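Local coordinates for transmembrane oligosaccharyl transferase, putative (PDB 3VGP), which forms the C-terminal globular domain of a putative transmembrane oligosaccharyl transferase of the AglB family from the archaeon Archaeoglobus fulgidus, at residues 12-17 / 156-161; 64-69 / 109-114; 103-108 / 129-134. The protein carries 1 engineered substitution. All coordinates share one frame; numbering follows the deposited sequence.

Interaction 1: 12-17 / 156-161; sequences LEWMRT and VKIFEV
Ile158 sends both of its branches between Trp14 and Met15, neighbours on one turn of a helix. The longer branch ends at CD1, which lies 3.7 Å from Met15 CG and, at nearly the same distance, 3.8 Å from Trp14 CE3. The shorter branch follows the same plan more loosely, with Ile158 CG2 4.1 Å from Met15 SE and equally 4.1 Å from Trp14 CZ3. One β-branched side chain is thus embraced by two of very different shape. Met15, a selenomethionine, meets it tip to tip, whereas the indole slants across it and presents its six-membered ring obliquely. Trp14 gets there because CG is anti to the backbone N (chi1 -178°); Met15 CG then lies at the edge of the indole, in its plane, so the two helix residues also pack on each other.

Helix 6-20 here covers one face of a mixed sheet, in which strand 156-161 is an inner strand with antiparallel neighbours 88-91 and 147-153. Val156 and Ile158 face the helix and both touch Ala11, Met15 extends the same apolar layer to Val90, and Phe159, on the reverse side of the strand, packs on Leu149. Leu12 turns from the strand and touches Trp39, part of the WWDYG signature of oligosaccharyl transferases. Met15 and Ile158 are buried, but Trp14 sits at the margin and also touches Lys151 of the adjoining strand.

Within the helix, Thr17 OG1 donates to Glu13 O at 2.9 Å, and Thr17 N donates to that oxygen at 3.0 Å. The two donors come from opposite faces of the carbonyl plane, giving the oxygen a double grip.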
loop_
_atom_site.group_PDB
_atom_site.type_symbol
_atom_site.label_atom_id
_atom_site.label_comp_id
_atom_site.label_asym_id
_atom_site.label_seq_id
_atom_site.Cartn_x
_atom_site.Cartn_y
_atom_site.Cartn_z
ATOM N N LEU A 12 2.102 9.634 -7.305
ATOM C CA LEU A 12 3.083 8.795 -7.978
ATOM C C LEU A 12 4.223 9.628 -8.551
ATOM O O LEU A 12 5.368 9.182 -8.573
ATOM C CB LEU A 12 2.414 7.973 -9.085
ATOM C CG LEU A 12 1.648 6.740 -8.591
ATOM C CD1 LEU A 12 0.734 6.213 -9.684
ATOM C CD2 LEU A 12 2.642 5.672 -8.151
ATOM N N GLU A 13 3.911 10.839 -9.001
ATOM C CA GLU A 13 4.926 11.729 -9.561
ATOM C C GLU A 13 5.834 12.282 -8.463
ATOM O O GLU A 13 7.034 12.470 -8.673
ATOM C CB GLU A 13 4.263 12.886 -10.316
ATOM C CG GLU A 13 5.242 13.875 -10.931
ATOM C CD GLU A 13 6.324 13.196 -11.756
ATOM O OE1 GLU A 13 5.985 12.341 -12.604
ATOM O OE2 GLU A 13 7.514 13.522 -11.559
ATOM N N TRP A 14 5.258 12.547 -7.295
ATOM C CA TRP A 14 6.033 13.061 -6.170
ATOM C C TRP A 14 7.026 11.995 -5.713
ATOM O O TRP A 14 8.173 12.299 -5.376
ATOM C CB TRP A 14 5.105 13.419 -5.004
ATOM C CG TRP A 14 5.825 13.993 -3.819
ATOM C CD1 TRP A 14 6.116 15.308 -3.587
ATOM C CD2 TRP A 14 6.368 13.262 -2.714
ATOM N NE1 TRP A 14 6.808 15.442 -2.405
ATOM C CE2 TRP A 14 6.975 14.200 -1.849
ATOM C CE3 TRP A 14 6.402 11.904 -2.371
ATOM C CZ2 TRP A 14 7.610 13.822 -0.659
ATOM C CZ3 TRP A 14 7.031 11.527 -1.189
ATOM C CH2 TRP A 14 7.627 12.485 -0.348
HETATM N N MSE A 15 6.581 10.742 -5.699
HETATM C CA MSE A 15 7.447 9.651 -5.277
HETATM C C MSE A 15 8.519 9.348 -6.313
HETATM O O MSE A 15 9.660 9.061 -5.961
HETATM C CB MSE A 15 6.625 8.393 -4.997
HETATM C CG MSE A 15 5.695 8.539 -3.809
HETATM SE SE MSE A 15 4.789 6.899 -3.382
HETATM C CE MSE A 15 3.454 6.956 -4.763
ATOM N N ARG A 16 8.153 9.405 -7.588
ATOM C CA ARG A 16 9.121 9.143 -8.648
ATOM C C ARG A 16 10.238 10.175 -8.541
ATOM O O ARG A 16 11.418 9.841 -8.635
ATOM C CB ARG A 16 8.447 9.230 -10.011
ATOM N N THR A 17 9.854 11.429 -8.329
ATOM C CA THR A 17 10.816 12.516 -8.199
ATOM C C THR A 17 11.718 12.282 -6.994
ATOM O O THR A 17 12.925 12.508 -7.054
ATOM C CB THR A 17 10.089 13.874 -8.053
ATOM O OG1 THR A 17 9.363 14.152 -9.259
ATOM C CG2 THR A 17 11.081 14.999 -7.793
ATOM N N VAL A 156 -5.196 10.566 -0.743
ATOM C CA VAL A 156 -4.102 9.640 -1.009
ATOM C C VAL A 156 -3.004 10.022 -0.018
ATOM O O VAL A 156 -2.518 11.154 -0.033
ATOM C CB VAL A 156 -3.562 9.788 -2.452
ATOM C CG1 VAL A 156 -2.447 8.778 -2.698
ATOM C CG2 VAL A 156 -4.681 9.579 -3.452
ATOM N N LYS A 157 -2.624 9.085 0.846
ATOM C CA LYS A 157 -1.600 9.354 1.852
ATOM C C LYS A 157 -0.326 8.564 1.579
ATOM O O LYS A 157 -0.378 7.365 1.319
ATOM C CB LYS A 157 -2.125 9.006 3.249
ATOM C CG LYS A 157 -3.374 9.774 3.651
ATOM C CD LYS A 157 -3.799 9.456 5.075
ATOM C CE LYS A 157 -5.090 10.195 5.428
ATOM N NZ LYS A 157 -5.515 9.973 6.832
ATOM N N ILE A 158 0.815 9.248 1.640
ATOM C CA ILE A 158 2.106 8.609 1.409
ATOM C C ILE A 158 2.854 8.492 2.730
ATOM O O ILE A 158 3.097 9.488 3.409
ATOM C CB ILE A 158 2.966 9.418 0.409
ATOM C CG1 ILE A 158 2.250 9.497 -0.944
ATOM C CG2 ILE A 158 4.330 8.752 0.226
ATOM C CD1 ILE A 158 2.977 10.329 -1.973
ATOM N N PHE A 159 3.202 7.262 3.091
ATOM C CA PHE A 159 3.924 6.983 4.326
ATOM C C PHE A 159 5.331 6.521 3.982
ATOM O O PHE A 159 5.524 5.758 3.039
ATOM C CB PHE A 159 3.219 5.875 5.109
ATOM C CG PHE A 159 1.840 6.246 5.582
ATOM C CD1 PHE A 159 1.652 6.822 6.832
ATOM C CD2 PHE A 159 0.733 6.023 4.771
ATOM C CE1 PHE A 159 0.383 7.170 7.272
ATOM C CE2 PHE A 159 -0.544 6.370 5.199
ATOM C CZ PHE A 159 -0.722 6.943 6.451
ATOM N N GLU A 160 6.313 6.991 4.739
ATOM C CA GLU A 160 7.682 6.562 4.503
ATOM C C GLU A 160 8.029 5.525 5.559
ATOM O O GLU A 160 7.663 5.660 6.729
ATOM C CB GLU A 160 8.645 7.751 4.590
ATOM C CG GLU A 160 10.100 7.388 4.313
ATOM C CD GLU A 160 10.973 8.612 4.092
ATOM O OE1 GLU A 160 10.840 9.584 4.864
ATOM O OE2 GLU A 160 11.799 8.599 3.153
ATOM N N VAL A 161 8.709 4.469 5.137
ATOM C CA VAL A 161 9.120 3.424 6.058
ATOM C C VAL A 161 10.335 3.943 6.823
ATOM O O VAL A 161 11.335 4.331 6.222
ATOM C CB VAL A 161 9.501 2.147 5.293
ATOM C CG1 VAL A 161 9.952 1.071 6.266
ATOM C CG2 VAL A 161 8.309 1.670 4.488
#

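Interaction 2: 64-69 / 109-114; sequences DAAKFF and MRIAGY
Ala66 and Ala112 bring their CA atoms to within 5.0 Å, a close approach between helix 58-69 and the carboxyl end of helix 105-111. The latter finishes in a Schellman motif: Gly113 takes a positive phi, its N donating to Arg110 O, and Tyr114 N reaches back to Met109 O at 2.9 Å. The motif ends the helix next to its contact with helix 58-69.

Small side chains make this closeness possible. The single methyl of Ala66 points at the partner backbone, where Ala66 CB packs 3.7 Å from Ala112 N and 3.8 Å from Ala112 CB. Beside it, the CG2 branch of Ile111 covers the same methyl, Ile111 CG2 to Ala66 CB being 3.8 Å, while the CG1-CD1 branch leads away; Ile111 also touches Trp38, another residue of the WWDYG signature. Ala112 CB packs on Thr70 as well, just past the end of helix 58-69.

On the exposed side, at Lys67, the chemistry turns polar. This residue starts out across the contact rather than into it, but a bend at chi2 (-70°) swings its chain round to the helix terminus, where the partial negative charge of the carboxyl end would be expected to attract an ammonium group. Lys67 NZ donates to Ala112 O at 3.0 Å, with a C=O...N angle of 141° and the nitrogen tilted 33° from the carbonyl plane.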
loop_
_atom_site.group_PDB
_atom_site.type_symbol
_atom_site.label_atom_id
_atom_site.label_comp_id
_atom_site.label_asym_id
_atom_site.label_seq_id
_atom_site.Cartn_x
_atom_site.Cartn_y
_atom_site.Cartn_z
ATOM N N ASP A 64 1.638 -9.137 -1.625
ATOM C CA ASP A 64 2.464 -8.399 -0.668
ATOM C C ASP A 64 1.625 -7.307 -0.007
ATOM O O ASP A 64 1.580 -7.191 1.215
ATOM C CB ASP A 64 3.650 -7.701 -1.349
ATOM C CG ASP A 64 4.759 -8.652 -1.762
ATOM O OD1 ASP A 64 4.772 -9.814 -1.314
ATOM O OD2 ASP A 64 5.639 -8.208 -2.533
ATOM N N ALA A 65 0.978 -6.490 -0.830
ATOM C CA ALA A 65 0.175 -5.392 -0.309
ATOM C C ALA A 65 -0.994 -5.858 0.551
ATOM O O ALA A 65 -1.276 -5.267 1.589
ATOM C CB ALA A 65 -0.323 -4.515 -1.459
ATOM N N ALA A 66 -1.668 -6.920 0.126
ATOM C CA ALA A 66 -2.801 -7.433 0.887
ATOM C C ALA A 66 -2.354 -7.975 2.250
ATOM O O ALA A 66 -2.981 -7.697 3.271
ATOM C CB ALA A 66 -3.521 -8.519 0.086
ATOM N N LYS A 67 -1.270 -8.743 2.272
ATOM C CA LYS A 67 -0.771 -9.289 3.530
ATOM C C LYS A 67 -0.333 -8.159 4.455
ATOM O O LYS A 67 -0.520 -8.217 5.671
ATOM C CB LYS A 67 0.414 -10.223 3.271
ATOM C CG LYS A 67 0.057 -11.529 2.571
ATOM C CD LYS A 67 -0.730 -12.467 3.475
ATOM C CE LYS A 67 -0.923 -13.826 2.808
ATOM N NZ LYS A 67 -1.707 -14.772 3.654
ATOM N N PHE A 68 0.255 -7.128 3.864
ATOM C CA PHE A 68 0.731 -5.979 4.622
ATOM C C PHE A 68 -0.436 -5.197 5.215
ATOM O O PHE A 68 -0.472 -4.935 6.417
ATOM C CB PHE A 68 1.553 -5.066 3.703
ATOM C CG PHE A 68 1.990 -3.779 4.347
ATOM C CD1 PHE A 68 3.222 -3.682 4.981
ATOM C CD2 PHE A 68 1.165 -2.661 4.314
ATOM C CE1 PHE A 68 3.625 -2.490 5.572
ATOM C CE2 PHE A 68 1.558 -1.466 4.904
ATOM C CZ PHE A 68 2.792 -1.382 5.534
ATOM N N PHE A 69 -1.396 -4.834 4.370
ATOM C CA PHE A 69 -2.538 -4.056 4.824
ATOM C C PHE A 69 -3.425 -4.776 5.832
ATOM O O PHE A 69 -3.919 -4.148 6.770
ATOM C CB PHE A 69 -3.375 -3.582 3.626
ATOM C CG PHE A 69 -2.721 -2.473 2.827
ATOM C CD1 PHE A 69 -2.102 -1.398 3.476
ATOM C CD2 PHE A 69 -2.741 -2.491 1.434
ATOM C CE1 PHE A 69 -1.516 -0.360 2.744
ATOM C CE2 PHE A 69 -2.161 -1.460 0.691
ATOM C CZ PHE A 69 -1.547 -0.391 1.347
HETATM N N MSE A 109 -8.822 -8.248 1.253
HETATM C CA MSE A 109 -8.969 -9.367 2.174
HETATM C C MSE A 109 -8.941 -10.705 1.434
HETATM O O MSE A 109 -8.288 -11.647 1.884
HETATM C CB MSE A 109 -10.270 -9.242 2.967
HETATM C CG MSE A 109 -10.245 -8.159 4.029
HETATM SE SE MSE A 109 -11.779 -8.279 5.193
HETATM C CE MSE A 109 -11.262 -9.876 6.149
ATOM N N ARG A 110 -9.640 -10.787 0.305
ATOM C CA ARG A 110 -9.669 -12.025 -0.476
ATOM C C ARG A 110 -8.276 -12.425 -0.944
ATOM O O ARG A 110 -7.885 -13.588 -0.825
ATOM C CB ARG A 110 -10.583 -11.887 -1.700
ATOM C CG ARG A 110 -12.045 -11.655 -1.371
ATOM C CD ARG A 110 -12.944 -11.968 -2.557
ATOM N NE ARG A 110 -14.321 -11.558 -2.303
ATOM C CZ ARG A 110 -14.750 -10.305 -2.400
ATOM N NH1 ARG A 110 -13.910 -9.340 -2.753
ATOM N NH2 ARG A 110 -16.017 -10.012 -2.138
ATOM N N ILE A 111 -7.533 -11.463 -1.481
ATOM C CA ILE A 111 -6.180 -11.725 -1.967
ATOM C C ILE A 111 -5.270 -12.164 -0.822
ATOM O O ILE A 111 -4.349 -12.963 -1.021
ATOM C CB ILE A 111 -5.587 -10.475 -2.654
ATOM C CG1 ILE A 111 -6.395 -10.146 -3.911
ATOM C CG2 ILE A 111 -4.123 -10.706 -3.004
ATOM C CD1 ILE A 111 -6.404 -11.251 -4.950
ATOM N N ALA A 112 -5.534 -11.649 0.375
ATOM C CA ALA A 112 -4.745 -12.005 1.550
ATOM C C ALA A 112 -5.122 -13.399 2.048
ATOM O O ALA A 112 -4.486 -13.928 2.961
ATOM C CB ALA A 112 -4.956 -10.983 2.661
ATOM N N GLY A 113 -6.164 -13.979 1.458
ATOM C CA GLY A 113 -6.584 -15.315 1.848
ATOM C C GLY A 113 -7.769 -15.409 2.793
ATOM O O GLY A 113 -8.075 -16.491 3.300
ATOM N N TYR A 114 -8.445 -14.295 3.041
ATOM C CA TYR A 114 -9.595 -14.314 3.935
ATOM C C TYR A 114 -10.882 -14.560 3.155
ATOM O O TYR A 114 -11.048 -14.082 2.033
ATOM C CB TYR A 114 -9.695 -12.994 4.709
ATOM C CG TYR A 114 -8.546 -12.754 5.659
ATOM C CD1 TYR A 114 -8.499 -13.380 6.903
ATOM C CD2 TYR A 114 -7.489 -11.916 5.303
ATOM C CE1 TYR A 114 -7.423 -13.176 7.771
ATOM C CE2 TYR A 114 -6.414 -11.708 6.161
ATOM C CZ TYR A 114 -6.387 -12.339 7.390
ATOM O OH TYR A 114 -5.325 -12.131 8.238
#

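Interaction 3: 103-108 / 129-134; sequences TKFPAI and NHTVLY
A buried, apolar contact joins the first turns of two helices, 105-111 and 132-138, with Phe105 on one side and Leu133 and Thr131 on the other. The phenyl ring and the leucine lie alongside, running in opposite senses, so that Leu133 CD2 meets one flank of the ring, 3.9 Å from Phe105 CD2 and 4.0 Å from Phe105 CE2. Further out, Phe105 CZ comes to 4.2 Å from Thr131 CG2. Both methyls meet the ring obliquely. Helix 121-129 packs on the aromatic side chain through Ile124, Phe127 and Phe128, the last edge-to-face with Phe105, while Leu133 also packs on Phe69 of helix 58-69.

A threonine makes a capping bond near the start of each helix. Thr103 OG1 accepts from Phe105 N at 3.0 Å in a fairly straight bond (161°), which ends on the backbone of the very residue that carries the ring. Thr131 divides its labour: with chi1 at 65°, its methyl is given to Phe105 while its hydroxyl turns to the backbone, bonding to Phe128 O. That hydroxyl oxygen also accepts from Tyr134 N at 3.1 Å, the classic side-chain bond of a threonine N-cap.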
loop_
_atom_site.group_PDB
_atom_site.type_symbol
_atom_site.label_atom_id
_atom_site.label_comp_id
_atom_site.label_asym_id
_atom_site.label_seq_id
_atom_site.Cartn_x
_atom_site.Cartn_y
_atom_site.Cartn_z
ATOM N N THR A 103 -15.729 0.209 -1.777
ATOM C CA THR A 103 -14.477 -0.154 -1.136
ATOM C C THR A 103 -13.764 -1.320 -1.808
ATOM O O THR A 103 -14.393 -2.221 -2.361
ATOM C CB THR A 103 -14.724 -0.530 0.333
ATOM O OG1 THR A 103 -13.500 -0.984 0.921
ATOM C CG2 THR A 103 -15.757 -1.647 0.429
ATOM N N LYS A 104 -12.436 -1.289 -1.751
ATOM C CA LYS A 104 -11.616 -2.345 -2.322
ATOM C C LYS A 104 -11.065 -3.210 -1.195
ATOM O O LYS A 104 -10.336 -4.165 -1.446
ATOM C CB LYS A 104 -10.456 -1.742 -3.125
ATOM C CG LYS A 104 -10.887 -1.047 -4.407
ATOM C CD LYS A 104 -9.718 -0.347 -5.100
ATOM C CE LYS A 104 -10.195 0.350 -6.370
ATOM N NZ LYS A 104 -9.099 1.049 -7.092
ATOM N N PHE A 105 -11.407 -2.880 0.049
ATOM C CA PHE A 105 -10.900 -3.663 1.172
ATOM C C PHE A 105 -11.343 -5.127 1.108
ATOM O O PHE A 105 -10.570 -6.023 1.443
ATOM C CB PHE A 105 -11.297 -3.035 2.510
ATOM C CG PHE A 105 -10.604 -3.661 3.688
ATOM C CD1 PHE A 105 -11.313 -4.437 4.597
ATOM C CD2 PHE A 105 -9.227 -3.528 3.850
ATOM C CE1 PHE A 105 -10.661 -5.076 5.650
ATOM C CE2 PHE A 105 -8.565 -4.168 4.900
ATOM C CZ PHE A 105 -9.290 -4.942 5.800
ATOM N N PRO A 106 -12.588 -5.395 0.684
ATOM C CA PRO A 106 -12.969 -6.811 0.624
ATOM C C PRO A 106 -12.078 -7.563 -0.372
ATOM O O PRO A 106 -11.707 -8.710 -0.137
ATOM C CB PRO A 106 -14.429 -6.751 0.177
ATOM C CG PRO A 106 -14.911 -5.486 0.847
ATOM C CD PRO A 106 -13.771 -4.527 0.539
ATOM N N ALA A 107 -11.732 -6.909 -1.479
ATOM C CA ALA A 107 -10.875 -7.517 -2.490
ATOM C C ALA A 107 -9.501 -7.770 -1.887
ATOM O O ALA A 107 -8.897 -8.815 -2.109
ATOM C CB ALA A 107 -10.756 -6.598 -3.713
ATOM N N ILE A 108 -9.012 -6.801 -1.122
ATOM C CA ILE A 108 -7.716 -6.936 -0.471
ATOM C C ILE A 108 -7.751 -8.137 0.472
ATOM O O ILE A 108 -6.831 -8.954 0.485
ATOM C CB ILE A 108 -7.359 -5.649 0.318
ATOM C CG1 ILE A 108 -7.012 -4.525 -0.664
ATOM C CG2 ILE A 108 -6.207 -5.912 1.266
ATOM C CD1 ILE A 108 -6.802 -3.156 -0.011
ATOM N N ASN A 129 -10.819 -2.378 11.388
ATOM C CA ASN A 129 -10.369 -1.514 12.473
ATOM C C ASN A 129 -9.181 -2.020 13.289
ATOM O O ASN A 129 -8.564 -1.245 14.022
ATOM C CB ASN A 129 -11.530 -1.188 13.416
ATOM C CG ASN A 129 -12.611 -0.359 12.746
ATOM O OD1 ASN A 129 -12.348 0.381 11.795
ATOM N ND2 ASN A 129 -13.832 -0.464 13.252
ATOM N N HIS A 130 -8.851 -3.303 13.174
ATOM C CA HIS A 130 -7.712 -3.834 13.918
ATOM C C HIS A 130 -6.478 -4.047 13.049
ATOM O O HIS A 130 -5.481 -4.599 13.511
ATOM C CB HIS A 130 -8.073 -5.157 14.598
ATOM C CG HIS A 130 -9.064 -5.015 15.713
ATOM N ND1 HIS A 130 -10.412 -4.838 15.493
ATOM C CD2 HIS A 130 -8.898 -5.018 17.057
ATOM C CE1 HIS A 130 -11.037 -4.738 16.653
ATOM N NE2 HIS A 130 -10.142 -4.844 17.618
ATOM N N THR A 131 -6.536 -3.600 11.798
ATOM C CA THR A 131 -5.413 -3.787 10.877
ATOM C C THR A 131 -4.407 -2.649 10.906
ATOM O O THR A 131 -4.674 -1.573 11.440
ATOM C CB THR A 131 -5.889 -3.898 9.418
ATOM O OG1 THR A 131 -6.473 -2.650 9.016
ATOM C CG2 THR A 131 -6.921 -5.005 9.269
ATOM N N VAL A 132 -3.244 -2.900 10.315
ATOM C CA VAL A 132 -2.208 -1.886 10.227
ATOM C C VAL A 132 -2.720 -0.795 9.282
ATOM O O VAL A 132 -2.410 0.387 9.457
ATOM C CB VAL A 132 -0.892 -2.493 9.694
ATOM C CG1 VAL A 132 0.040 -1.394 9.201
ATOM C CG2 VAL A 132 -0.213 -3.288 10.805
ATOM N N LEU A 133 -3.516 -1.189 8.288
ATOM C CA LEU A 133 -4.079 -0.218 7.351
ATOM C C LEU A 133 -4.907 0.811 8.116
ATOM O O LEU A 133 -4.881 2.006 7.799
ATOM C CB LEU A 133 -4.952 -0.912 6.294
ATOM C CG LEU A 133 -5.754 -0.016 5.339
ATOM C CD1 LEU A 133 -4.869 1.053 4.693
ATOM C CD2 LEU A 133 -6.397 -0.887 4.271
ATOM N N TYR A 134 -5.650 0.355 9.121
ATOM C CA TYR A 134 -6.453 1.283 9.911
ATOM C C TYR A 134 -5.510 2.258 10.610
ATOM O O TYR A 134 -5.716 3.473 10.584
ATOM C CB TYR A 134 -7.276 0.536 10.970
ATOM C CG TYR A 134 -8.002 1.467 11.922
ATOM C CD1 TYR A 134 -9.314 1.873 11.671
ATOM C CD2 TYR A 134 -7.360 1.975 13.050
ATOM C CE1 TYR A 134 -9.969 2.767 12.520
ATOM C CE2 TYR A 134 -8.003 2.870 13.906
ATOM C CZ TYR A 134 -9.307 3.260 13.633
ATOM O OH TYR A 134 -9.947 4.134 14.481
#

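In the fold
The three contacts lie on two sides of the chain's centre. Interaction 1 is helix on sheet and sits apart, about 21 Å from interaction 2 and 20 Å from interaction 3 between centres. Interactions 2 and 3 are helix on helix, with centres about 9 Å apart; they share helix 105-111, one using its carboxyl end and the other its amino end, and they touch where Phe69 O packs on Thr131 CB. Interactions 1 and 3 are buried and purely apolar across the interface; the polar groups of their segments find partners within a segment or elsewhere in the chain. Interaction 2, partly buried with Lys67 at the surface, adds a lysine-to-carbonyl bond to its alanine packing.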